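Local coordinates for protein paraflagellar rod component (Trypanosoma brucei, PDB 2Q0X) that is of unknown function but adopts the alpha/beta-hydrolase fold and is probably a component of the paraflagellar rod, at residues L52-F57 with R273-A278; T58-E63 with W68-V73. All coordinates share one frame; numbering follows the deposited sequence.

Interaction 1 of 2, residues L52-F57 with R273-A278. With GOL (glycerol), chain C.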
ATOM      1  N   LEU A  52       0.656  -3.486   9.679  1.00 23.95           N
ATOM      2  CA  LEU A  52       1.623  -3.847  10.735  1.00 24.39           C
ATOM      3  C   LEU A  52       2.798  -2.868  10.817  1.00 24.75           C
ATOM      4  O   LEU A  52       3.943  -3.268  11.032  1.00 24.36           O
ATOM      5  CB  LEU A  52       2.138  -5.298  10.571  1.00 23.91           C
ATOM      6  CG  LEU A  52       1.191  -6.467  10.856  1.00 23.72           C
ATOM      7  CD1 LEU A  52       1.904  -7.801  10.470  1.00 23.87           C
ATOM      8  CD2 LEU A  52       0.721  -6.483  12.299  1.00 22.21           C
ATOM      9  N   SER A  53       2.495  -1.580  10.670  1.00 25.38           N
ATOM     10  CA  SER A  53       3.516  -0.518  10.714  1.00 25.88           C
ATOM     11  C   SER A  53       4.347  -0.586  11.991  1.00 25.65           C
ATOM     12  O   SER A  53       5.549  -0.324  11.974  1.00 25.36           O
ATOM     13  CB  SER A  53       2.858   0.866  10.643  1.00 26.28           C
ATOM     14  OG  SER A  53       3.841   1.876  10.437  1.00 27.84           O
ATOM     15  N   PHE A  54       3.681  -0.902  13.097  1.00 25.58           N
ATOM     16  CA  PHE A  54       4.349  -1.099  14.369  1.00 25.59           C
ATOM     17  C   PHE A  54       4.405  -2.574  14.683  1.00 25.26           C
ATOM     18  O   PHE A  54       3.377  -3.245  14.690  1.00 25.10           O
ATOM     19  CB  PHE A  54       3.625  -0.343  15.482  1.00 26.01           C
ATOM     20  CG  PHE A  54       3.693   1.130  15.313  1.00 26.41           C
ATOM     21  CD1 PHE A  54       4.649   1.877  15.980  1.00 27.33           C
ATOM     22  CD2 PHE A  54       2.835   1.771  14.426  1.00 27.22           C
ATOM     23  CE1 PHE A  54       4.735   3.245  15.795  1.00 27.52           C
ATOM     24  CE2 PHE A  54       2.900   3.137  14.236  1.00 27.24           C
ATOM     25  CZ  PHE A  54       3.860   3.875  14.925  1.00 27.78           C
ATOM     26  N   ASP A  55       5.616  -3.061  14.934  1.00 24.77           N
ATOM     27  CA  ASP A  55       5.838  -4.436  15.328  1.00 24.67           C
ATOM     28  C   ASP A  55       4.961  -4.774  16.532  1.00 24.49           C
ATOM     29  O   ASP A  55       4.358  -5.848  16.554  1.00 24.79           O
ATOM     30  CB  ASP A  55       7.345  -4.700  15.631  1.00 24.74           C
ATOM     31  CG  ASP A  55       8.214  -4.767  14.363  1.00 24.95           C
ATOM     32  OD1 ASP A  55       7.672  -4.661  13.244  1.00 25.36           O
ATOM     33  OD2 ASP A  55       9.450  -4.923  14.483  1.00 25.59           O
ATOM     34  N   TYR A  56       4.837  -3.856  17.494  1.00 24.00           N
ATOM     35  CA  TYR A  56       4.024  -4.118  18.696  1.00 23.95           C
ATOM     36  C   TYR A  56       2.534  -4.396  18.466  1.00 23.65           C
ATOM     37  O   TYR A  56       1.889  -4.943  19.341  1.00 23.76           O
ATOM     38  CB  TYR A  56       4.226  -3.044  19.790  1.00 24.05           C
ATOM     39  CG  TYR A  56       3.379  -1.798  19.652  1.00 24.46           C
ATOM     40  CD1 TYR A  56       2.024  -1.808  20.001  1.00 24.22           C
ATOM     41  CD2 TYR A  56       3.931  -0.612  19.213  1.00 23.72           C
ATOM     42  CE1 TYR A  56       1.255  -0.699  19.890  1.00 24.52           C
ATOM     43  CE2 TYR A  56       3.159   0.508  19.094  1.00 24.95           C
ATOM     44  CZ  TYR A  56       1.818   0.469  19.440  1.00 24.69           C
ATOM     45  OH  TYR A  56       1.029   1.601  19.326  1.00 24.62           O
ATOM     46  N   PHE A  57       1.993  -4.027  17.309  1.00 23.30           N
ATOM     47  CA  PHE A  57       0.639  -4.416  16.910  1.00 23.02           C
ATOM     48  C   PHE A  57       0.347  -5.919  17.015  1.00 23.26           C
ATOM     49  O   PHE A  57      -0.800  -6.309  17.248  1.00 22.76           O
ATOM     50  CB  PHE A  57       0.383  -3.998  15.455  1.00 22.99           C
ATOM     51  CG  PHE A  57       0.124  -2.540  15.257  1.00 22.26           C
ATOM     52  CD1 PHE A  57       0.242  -1.613  16.296  1.00 22.74           C
ATOM     53  CD2 PHE A  57      -0.226  -2.078  13.994  1.00 22.72           C
ATOM     54  CE1 PHE A  57      -0.020  -0.261  16.071  1.00 22.60           C
ATOM     55  CE2 PHE A  57      -0.481  -0.731  13.773  1.00 22.08           C
ATOM     56  CZ  PHE A  57      -0.383   0.169  14.808  1.00 22.39           C
ATOM     57  N   ARG A 273       9.512  14.279  13.295  1.00 31.64           N
ATOM     58  CA  ARG A 273       8.279  13.828  13.970  1.00 31.42           C
ATOM     59  C   ARG A 273       7.858  12.419  13.555  1.00 32.04           C
ATOM     60  O   ARG A 273       6.669  12.111  13.507  1.00 32.04           O
ATOM     61  CB  ARG A 273       7.138  14.828  13.779  1.00 31.10           C
ATOM     62  CG  ARG A 273       7.371  16.133  14.515  1.00 30.12           C
ATOM     63  CD  ARG A 273       6.113  16.928  14.679  1.00 27.85           C
ATOM     64  NE  ARG A 273       5.486  17.243  13.398  1.00 27.37           N
ATOM     65  CZ  ARG A 273       4.212  17.011  13.101  1.00 26.48           C
ATOM     66  NH1 ARG A 273       3.394  16.485  13.991  1.00 26.35           N
ATOM     67  NH2 ARG A 273       3.746  17.321  11.904  1.00 26.59           N
ATOM     68  N   ARG A 274       8.853  11.571  13.288  1.00 32.44           N
ATOM     69  CA  ARG A 274       8.632  10.186  12.950  1.00 32.91           C
ATOM     70  C   ARG A 274       9.075   9.284  14.102  1.00 32.48           C
ATOM     71  O   ARG A 274      10.105   9.505  14.706  1.00 32.24           O
ATOM     72  CB  ARG A 274       9.407   9.857  11.675  1.00 33.67           C
ATOM     73  CG  ARG A 274       9.040  10.790  10.505  1.00 35.67           C
ATOM     74  CD  ARG A 274       8.637  10.016   9.266  1.00 37.72           C
ATOM     75  NE  ARG A 274       9.704   9.986   8.268  1.00 38.45           N
ATOM     76  CZ  ARG A 274       9.738   9.172   7.215  1.00 38.63           C
ATOM     77  NH1 ARG A 274       8.784   8.266   7.007  1.00 39.13           N
ATOM     78  NH2 ARG A 274      10.751   9.257   6.369  1.00 39.01           N
ATOM     79  N   VAL A 275       8.275   8.279  14.418  1.00 32.35           N
ATOM     80  CA  VAL A 275       8.641   7.327  15.450  1.00 32.46           C
ATOM     81  C   VAL A 275       9.633   6.327  14.845  1.00 32.91           C
ATOM     82  O   VAL A 275       9.343   5.664  13.840  1.00 33.04           O
ATOM     83  CB  VAL A 275       7.392   6.632  16.061  1.00 32.33           C
ATOM     84  CG1 VAL A 275       7.787   5.522  17.018  1.00 31.70           C
ATOM     85  CG2 VAL A 275       6.537   7.652  16.772  1.00 31.24           C
ATOM     86  N   LEU A 276      10.825   6.274  15.430  1.00 33.18           N
ATOM     87  CA  LEU A 276      11.840   5.307  15.050  1.00 33.38           C
ATOM     88  C   LEU A 276      11.657   4.024  15.853  1.00 33.61           C
ATOM     89  O   LEU A 276      11.891   2.929  15.353  1.00 33.85           O
ATOM     90  CB  LEU A 276      13.245   5.876  15.311  1.00 33.40           C
ATOM     91  CG  LEU A 276      13.605   7.175  14.580  1.00 33.34           C
ATOM     92  CD1 LEU A 276      14.991   7.680  15.027  1.00 33.53           C
ATOM     93  CD2 LEU A 276      13.556   6.984  13.061  1.00 32.82           C
ATOM     94  N   LYS A 277      11.274   4.163  17.114  1.00 33.75           N
ATOM     95  CA  LYS A 277      11.026   3.008  17.964  1.00 33.94           C
ATOM     96  C   LYS A 277       9.986   3.407  19.001  1.00 33.52           C
ATOM     97  O   LYS A 277      10.186   4.356  19.751  1.00 33.80           O
ATOM     98  CB  LYS A 277      12.321   2.551  18.638  1.00 34.04           C
ATOM     99  CG  LYS A 277      12.230   1.201  19.384  1.00 34.44           C
ATOM    100  CD  LYS A 277      13.579   0.848  20.031  1.00 34.78           C
ATOM    101  CE  LYS A 277      13.461  -0.245  21.109  1.00 35.23           C
ATOM    102  NZ  LYS A 277      14.793  -0.708  21.608  1.00 35.56           N
ATOM    103  N   ALA A 278       8.866   2.699  19.013  1.00 33.06           N
ATOM    104  CA  ALA A 278       7.802   2.951  19.962  1.00 32.50           C
ATOM    105  C   ALA A 278       8.261   2.374  21.298  1.00 32.38           C
ATOM    106  O   ALA A 278       9.025   1.387  21.338  1.00 32.01           O
ATOM    107  CB  ALA A 278       6.517   2.294  19.514  1.00 32.19           C
TER
HETATM  108  C1  GOL C 336       7.728  -1.166  17.367  1.00 49.90           C
HETATM  109  O1  GOL C 336       6.541  -1.896  17.561  1.00 47.92           O
HETATM  110  C2  GOL C 336       7.745  -0.427  16.028  1.00 50.29           C
HETATM  111  O2  GOL C 336       8.232  -1.176  14.912  1.00 49.28           O
HETATM  112  C3  GOL C 336       8.589   0.799  16.202  1.00 50.82           C
HETATM  113  O3  GOL C 336       8.900   1.253  14.906  1.00 53.33           O

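Interaction 2 of 2, residues T58-E63 with W68-V73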
ATOM      1  N   THR A  58       1.366  -6.758  16.799  1.00 23.76           N
ATOM      2  CA  THR A  58       1.207  -8.199  16.977  1.00 24.21           C
ATOM      3  C   THR A  58       0.947  -8.530  18.447  1.00 24.50           C
ATOM      4  O   THR A  58       0.078  -9.341  18.768  1.00 24.23           O
ATOM      5  CB  THR A  58       2.416  -9.017  16.407  1.00 24.10           C
ATOM      6  OG1 THR A  58       3.638  -8.645  17.045  1.00 23.82           O
ATOM      7  CG2 THR A  58       2.565  -8.753  14.915  1.00 24.93           C
ATOM      8  N   ASN A  59       1.684  -7.867  19.329  1.00 25.10           N
ATOM      9  CA  ASN A  59       1.524  -8.039  20.777  1.00 25.69           C
ATOM     10  C   ASN A  59       0.216  -7.407  21.296  1.00 25.59           C
ATOM     11  O   ASN A  59      -0.500  -8.023  22.078  1.00 25.67           O
ATOM     12  CB  ASN A  59       2.727  -7.449  21.510  1.00 25.82           C
ATOM     13  CG  ASN A  59       4.020  -8.122  21.139  1.00 27.48           C
ATOM     14  OD1 ASN A  59       4.240  -9.292  21.468  1.00 28.85           O
ATOM     15  ND2 ASN A  59       4.890  -7.398  20.430  1.00 29.22           N
ATOM     16  N   LEU A  60      -0.070  -6.179  20.864  1.00 25.69           N
ATOM     17  CA  LEU A  60      -1.388  -5.552  21.054  1.00 25.77           C
ATOM     18  C   LEU A  60      -2.561  -6.477  20.707  1.00 26.19           C
ATOM     19  O   LEU A  60      -3.422  -6.730  21.552  1.00 26.06           O
ATOM     20  CB  LEU A  60      -1.525  -4.263  20.214  1.00 25.76           C
ATOM     21  CG  LEU A  60      -2.757  -3.377  20.534  1.00 25.86           C
ATOM     22  CD1 LEU A  60      -2.952  -3.202  22.070  1.00 25.70           C
ATOM     23  CD2 LEU A  60      -2.678  -2.021  19.889  1.00 25.17           C
ATOM     24  N   ALA A  61      -2.606  -6.949  19.461  1.00 26.59           N
ATOM     25  CA  ALA A  61      -3.706  -7.799  18.999  1.00 27.16           C
ATOM     26  C   ALA A  61      -3.812  -9.069  19.845  1.00 27.69           C
ATOM     27  O   ALA A  61      -4.905  -9.516  20.194  1.00 27.67           O
ATOM     28  CB  ALA A  61      -3.544  -8.150  17.500  1.00 26.91           C
ATOM     29  N   GLU A  62      -2.658  -9.623  20.190  1.00 28.34           N
ATOM     30  CA  GLU A  62      -2.575 -10.791  21.038  1.00 29.27           C
ATOM     31  C   GLU A  62      -3.188 -10.546  22.427  1.00 28.77           C
ATOM     32  O   GLU A  62      -3.967 -11.364  22.930  1.00 28.40           O
ATOM     33  CB  GLU A  62      -1.097 -11.192  21.166  1.00 29.50           C
ATOM     34  CG  GLU A  62      -0.844 -12.580  21.582  1.00 30.51           C
ATOM     35  CD  GLU A  62       0.643 -12.916  21.476  1.00 31.54           C
ATOM     36  OE1 GLU A  62       1.422 -12.397  22.325  1.00 34.20           O
ATOM     37  OE2 GLU A  62       1.029 -13.680  20.543  1.00 33.68           O
ATOM     38  N   GLU A  63      -2.816  -9.424  23.034  1.00 28.65           N
ATOM     39  CA  GLU A  63      -3.323  -9.045  24.357  1.00 28.74           C
ATOM     40  C   GLU A  63      -4.814  -8.742  24.343  1.00 28.36           C
ATOM     41  O   GLU A  63      -5.518  -9.126  25.266  1.00 28.02           O
ATOM     42  CB  GLU A  63      -2.539  -7.864  24.932  1.00 28.99           C
ATOM     43  CG  GLU A  63      -1.137  -8.242  25.401  1.00 29.92           C
ATOM     44  CD  GLU A  63      -1.147  -9.277  26.527  1.00 32.09           C
ATOM     45  OE1 GLU A  63      -2.009  -9.182  27.444  1.00 33.05           O
ATOM     46  OE2 GLU A  63      -0.281 -10.182  26.493  1.00 33.41           O
ATOM     47  N   TRP A  68     -11.205  -7.469  22.251  1.00 26.30           N
ATOM     48  CA  TRP A  68     -11.341  -6.687  21.024  1.00 25.46           C
ATOM     49  C   TRP A  68     -10.629  -7.373  19.848  1.00 25.07           C
ATOM     50  O   TRP A  68      -9.512  -7.879  19.991  1.00 25.22           O
ATOM     51  CB  TRP A  68     -10.738  -5.280  21.200  1.00 24.87           C
ATOM     52  CG  TRP A  68     -11.434  -4.364  22.201  1.00 24.38           C
ATOM     53  CD1 TRP A  68     -11.260  -4.341  23.553  1.00 23.85           C
ATOM     54  CD2 TRP A  68     -12.357  -3.305  21.905  1.00 24.17           C
ATOM     55  NE1 TRP A  68     -12.028  -3.361  24.113  1.00 24.01           N
ATOM     56  CE2 TRP A  68     -12.709  -2.702  23.125  1.00 24.04           C
ATOM     57  CE3 TRP A  68     -12.917  -2.808  20.728  1.00 24.36           C
ATOM     58  CZ2 TRP A  68     -13.600  -1.622  23.202  1.00 23.82           C
ATOM     59  CZ3 TRP A  68     -13.814  -1.750  20.809  1.00 24.26           C
ATOM     60  CH2 TRP A  68     -14.141  -1.170  22.040  1.00 23.65           C
ATOM     61  N   ALA A  69     -11.265  -7.369  18.682  1.00 24.38           N
ATOM     62  CA  ALA A  69     -10.582  -7.706  17.451  1.00 23.86           C
ATOM     63  C   ALA A  69      -9.641  -6.546  17.114  1.00 23.58           C
ATOM     64  O   ALA A  69      -9.768  -5.471  17.679  1.00 23.68           O
ATOM     65  CB  ALA A  69     -11.575  -7.958  16.316  1.00 23.43           C
ATOM     66  N   PHE A  70      -8.676  -6.796  16.238  1.00 23.35           N
ATOM     67  CA  PHE A  70      -7.735  -5.783  15.779  1.00 23.46           C
ATOM     68  C   PHE A  70      -7.795  -5.765  14.252  1.00 23.61           C
ATOM     69  O   PHE A  70      -7.538  -6.776  13.611  1.00 23.00           O
ATOM     70  CB  PHE A  70      -6.302  -6.064  16.278  1.00 23.42           C
ATOM     71  CG  PHE A  70      -5.357  -4.892  16.092  1.00 23.87           C
ATOM     72  CD1 PHE A  70      -4.313  -4.951  15.167  1.00 23.70           C
ATOM     73  CD2 PHE A  70      -5.532  -3.722  16.815  1.00 23.44           C
ATOM     74  CE1 PHE A  70      -3.453  -3.882  14.975  1.00 23.15           C
ATOM     75  CE2 PHE A  70      -4.682  -2.642  16.617  1.00 23.73           C
ATOM     76  CZ  PHE A  70      -3.637  -2.727  15.677  1.00 23.37           C
ATOM     77  N   VAL A  71      -8.205  -4.621  13.694  1.00 23.84           N
ATOM     78  CA  VAL A  71      -8.381  -4.466  12.262  1.00 24.03           C
ATOM     79  C   VAL A  71      -7.501  -3.326  11.774  1.00 24.16           C
ATOM     80  O   VAL A  71      -7.418  -2.294  12.433  1.00 24.11           O
ATOM     81  CB  VAL A  71      -9.842  -4.142  11.886  1.00 24.24           C
ATOM     82  CG1 VAL A  71      -9.985  -3.961  10.364  1.00 23.69           C
ATOM     83  CG2 VAL A  71     -10.805  -5.242  12.398  1.00 23.84           C
ATOM     84  N   GLN A  72      -6.874  -3.546  10.608  1.00 23.98           N
ATOM     85  CA  GLN A  72      -5.952  -2.609   9.968  1.00 23.73           C
ATOM     86  C   GLN A  72      -6.341  -2.380   8.531  1.00 23.85           C
ATOM     87  O   GLN A  72      -6.640  -3.322   7.816  1.00 23.60           O
ATOM     88  CB  GLN A  72      -4.550  -3.189   9.985  1.00 23.31           C
ATOM     89  CG  GLN A  72      -3.982  -3.331  11.356  1.00 23.06           C
ATOM     90  CD  GLN A  72      -2.647  -4.053  11.344  1.00 22.58           C
ATOM     91  OE1 GLN A  72      -1.610  -3.460  11.032  1.00 20.62           O
ATOM     92  NE2 GLN A  72      -2.673  -5.348  11.656  1.00 22.46           N
ATOM     93  N   VAL A  73      -6.328  -1.123   8.113  1.00 24.60           N
ATOM     94  CA  VAL A  73      -6.632  -0.747   6.734  1.00 25.33           C
ATOM     95  C   VAL A  73      -5.500   0.151   6.294  1.00 26.47           C
ATOM     96  O   VAL A  73      -4.984   0.947   7.086  1.00 26.39           O
ATOM     97  CB  VAL A  73      -8.024  -0.017   6.598  1.00 25.33           C
ATOM     98  CG1 VAL A  73      -8.066   1.303   7.359  1.00 24.54           C
ATOM     99  CG2 VAL A  73      -8.426   0.216   5.118  1.00 24.50           C
TER
HETATM  100  O   HOH W   1      -7.075  -8.764  19.050  1.00 37.16           O

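Interaction 1 of 2, residues L52-F57 with R273-A278
Phe54 and Ala278 approach to 7.7 Å between Phe54 CA and Ala278 CA, where a type I beta turn comes beside strand 275-277. The turn is closed by Phe57 N to Phe54 O at 3.1 Å. In this alpha/beta-hydrolase fold it leads from strand 40-44 into helix 57-64, while Leu276 and Lys277 form a classic beta bulge opposite Thr268. The direct contact is apolar. Phe54 sends its CE1 rim to Val275 CG1 at 4.0 Å, the methyl lying near the ring plane and the two side chains crossing at about a right angle. Ala278 CB touches both aromatic rings obliquely, 3.8 Å from Tyr56 CE2 and 4.0 Å from Phe54 CD1. Tyr56 holds its CG between backbone N and carbonyl carbon (chi1 85°), which turns the ring toward this methyl; its hydroxyl is hydrogen-bonded to His283 ND1 of helix 280-299. A glycerol, probably from the crystallisation liquor, bridges the segments' polar backbone: Asp55 N reaches its O2 weakly, and O3 in turn donates a weak bond to Leu276 O at 3.5 Å. Glu280 of the same chain and Lys27 of the second subunit are also hydrogen-bonded to it. The shortest grip is Tyr56 N to glycerol O1, 2.6 Å.

Interaction 2 of 2, residues T58-E63 with W68-V73
Ala61 and Phe70 meet where helix 57-64 lies on strand 69-73, the crossover helix and second strand of a beta-alpha-beta unit that begins with strand 40-44. This unit recurs throughout alpha/beta-hydrolase sheets, and here it illustrates how one aromatic side chain of a strand can meet two successive residues of the crossover helix. The backbones come within 5.5 Å between CA of Ala61 and CA of Phe70, an approach that the small alanine side chain allows.

The apolar contacts centre on Phe70. Its CB lies 3.7 Å from Ala61 CB, and the same methyl also reaches CG and CD1 at the root of the ring, approaching obliquely. Farther out, Leu60 CD2 touches Phe70 CE2 at 3.9 Å, with the two side chains crossing at about a right angle. Phe70 carries its CG anti to the backbone N (chi1 -167°), and the ring consequently extends from the strand into the helix interface, with consecutive helix residues meeting its base and rim. Neighbouring parts of the fold complete the setting: Phe57 meets the Phe70 ring edge-to-face, Val41 packs on it from strand 40-44, and Leu60 also touches Ile287 of helix 280-299.

Within the helix, backbone bonds from Glu62 N to Thr58 O and from Glu63 N to Asn59 O keep the regular turn. Near the N-terminal end of the helix, Thr58 OG1 is hydrogen-bonded to Asp55 O.

The polar link between the two segments is a water. It donates to a carbonyl oxygen of the helix and to that of Trp68, just before the strand, giving two otherwise separate backbone acceptors a shared partner beside the apolar contact. Its oxygen stands 2.6 Å from Ala61 O and 2.8 Å from Trp68 O.

How the interactions relate
Interaction 2 is nested along the chain inside the loop closed by interaction 1, and their centres lie 14 Å apart. The chain passes directly from Phe57 to Thr58, so the turn at 54-57 delivers the helix that packs on strand 69-73. They also touch directly. Leu52 N lies 2.6 Å from Gln72 OE1, a probable hydrogen bond between loop and strand, and Leu52 CD2 lies 3.9 Å from Thr58 CG2. Helix 280-299 is common to both, touching Tyr56 and Ala278 of interaction 1 and Leu60 of interaction 2. The glycerol and the second subunit belong to interaction 1, whereas interaction 2 is buried within its own chain.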